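Local coordinates for protein Exo-beta-1,3-glucanase (Streptomyces sp. SirexAA-E, PDB 4PEY) that hydrolyses laminarin and laminarioligosaccharides from their non-reducing ends as a secreted exo-beta-1,3-glucanase of glycoside hydrolase family 55, at residues K233-A238 with G255-L260. The protein carries 1 engineered substitution. Sequence-based numbering, arbitrary orientation.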
# COMPACT_ATOMS: atom_id res chain seq x y z
N LYS A 233 -5.07 -10.50 21.41
CA LYS A 233 -4.84 -11.54 20.42
C LYS A 233 -4.68 -10.90 19.05
O LYS A 233 -5.02 -9.73 18.86
CB LYS A 233 -6.00 -12.54 20.38
CG LYS A 233 -6.29 -13.19 21.72
CD LYS A 233 -7.27 -14.34 21.61
CE LYS A 233 -7.51 -14.97 22.97
NZ LYS A 233 -8.53 -16.05 22.93
N VAL A 234 -4.15 -11.66 18.10
CA VAL A 234 -4.14 -11.21 16.72
C VAL A 234 -5.06 -12.12 15.91
O VAL A 234 -4.92 -13.35 15.94
CB VAL A 234 -2.72 -11.21 16.13
CG1 VAL A 234 -2.77 -10.95 14.62
CG2 VAL A 234 -1.86 -10.18 16.84
N PHE A 235 -6.02 -11.51 15.23
CA PHE A 235 -6.94 -12.27 14.40
C PHE A 235 -6.33 -12.47 13.03
O PHE A 235 -5.81 -11.51 12.44
CB PHE A 235 -8.31 -11.60 14.28
CG PHE A 235 -9.33 -12.47 13.60
CD1 PHE A 235 -9.83 -13.60 14.23
CD2 PHE A 235 -9.78 -12.17 12.32
CE1 PHE A 235 -10.76 -14.41 13.60
CE2 PHE A 235 -10.72 -12.97 11.70
CZ PHE A 235 -11.21 -14.10 12.34
N VAL A 236 -6.38 -13.71 12.54
CA VAL A 236 -5.77 -14.08 11.27
C VAL A 236 -6.86 -14.60 10.33
O VAL A 236 -7.21 -15.78 10.36
CB VAL A 236 -4.67 -15.15 11.45
CG1 VAL A 236 -4.00 -15.45 10.12
CG2 VAL A 236 -3.64 -14.68 12.46
N PRO A 237 -7.43 -13.71 9.51
CA PRO A 237 -8.50 -14.12 8.58
C PRO A 237 -8.08 -15.24 7.63
O PRO A 237 -6.93 -15.28 7.19
CB PRO A 237 -8.79 -12.83 7.80
CG PRO A 237 -8.43 -11.74 8.77
CD PRO A 237 -7.21 -12.25 9.49
N ALA A 238 -9.02 -16.13 7.33
CA ALA A 238 -8.81 -17.17 6.33
C ALA A 238 -8.94 -16.57 4.93
O ALA A 238 -9.60 -15.54 4.75
CB ALA A 238 -9.82 -18.29 6.52
N GLY A 255 -11.49 -17.59 10.49
CA GLY A 255 -10.09 -17.36 10.81
C GLY A 255 -9.63 -17.93 12.15
O GLY A 255 -10.39 -18.62 12.83
N GLU A 256 -8.39 -17.63 12.51
CA GLU A 256 -7.76 -18.13 13.73
C GLU A 256 -7.33 -16.96 14.61
O GLU A 256 -6.98 -15.91 14.09
CB GLU A 256 -6.54 -19.00 13.37
CG GLU A 256 -5.87 -19.73 14.53
CD GLU A 256 -4.50 -20.30 14.16
OE1 GLU A 256 -4.05 -20.09 13.02
OE2 GLU A 256 -3.88 -20.97 15.02
N SER A 257 -7.38 -17.13 15.93
CA SER A 257 -6.87 -16.11 16.84
C SER A 257 -5.58 -16.58 17.51
O SER A 257 -5.53 -17.68 18.08
CB SER A 257 -7.90 -15.75 17.91
OG SER A 257 -9.01 -15.07 17.33
N LEU A 258 -4.55 -15.75 17.43
CA LEU A 258 -3.26 -16.04 18.06
C LEU A 258 -3.09 -15.19 19.32
O LEU A 258 -3.13 -13.97 19.24
CB LEU A 258 -2.11 -15.77 17.10
CG LEU A 258 -2.08 -16.57 15.80
CD1 LEU A 258 -1.02 -16.01 14.87
CD2 LEU A 258 -1.82 -18.04 16.10
N PRO A 259 -2.90 -15.83 20.48
CA PRO A 259 -2.63 -15.05 21.70
C PRO A 259 -1.37 -14.20 21.60
O PRO A 259 -0.40 -14.62 20.94
CB PRO A 259 -2.47 -16.13 22.78
CG PRO A 259 -3.18 -17.33 22.23
CD PRO A 259 -2.95 -17.28 20.74
N LEU A 260 -1.37 -13.04 22.25
CA LEU A 260 -0.22 -12.15 22.24
C LEU A 260 1.04 -12.82 22.77
O LEU A 260 2.15 -12.46 22.37
CB LEU A 260 -0.53 -10.89 23.06
CG LEU A 260 0.54 -9.79 23.05
CD1 LEU A 260 0.71 -9.22 21.66
CD2 LEU A 260 0.19 -8.69 24.05
O HOH W 1 -6.82 -18.11 21.15
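V234 and L258 form one hydrogen-bonded antiparallel pair, V236 and E256 the next, and four backbone bonds join 233-237 to 255-259. Both bonds of the first pair are 2.8 Å (V234 N to L258 O, L258 N to V234 O), the latter almost straight at 177°. The second pair is less even: V236 N meets E256 O nearly head-on to the carbonyl, whereas E256 N lies above the carbonyl plane of V236 O at 3.1 Å. In the non-hydrogen-bonded pair between them, S257 OG sits at the edge of the F235 ring, in its plane, 3.5 Å from CD1. With CG anti to the backbone N (chi1 -172°), F235 carries the ring along the partner strand until CZ lies 3.8 Å from G255 CA. A CB on G255 would clash with CZ of F235 and O of V236 and, at positive phi (163°), press on the preceding carbonyl oxygen. Replacing F235 by an alanine would probably open a gap beside G255 and S257 that the ring now fills. On the strand-pair face carrying V234, V236, E256 and L258, V236 CG2 meets L258 CD1 at 3.8 Å. K233 runs its extended chain past S257, CD to CB 4.0 Å, to a salt bridge with D228; S257 OG is hydrogen-bonded to Y226 OH. These outer partners belong to strand 224-228; 231-243 lies between it and 255-259, antiparallel to both. F263 of strand 263-266 packs against V234 and L258, where the hairpin, away from the sugar sites, probably links the two parallel beta-helix domains of family 55.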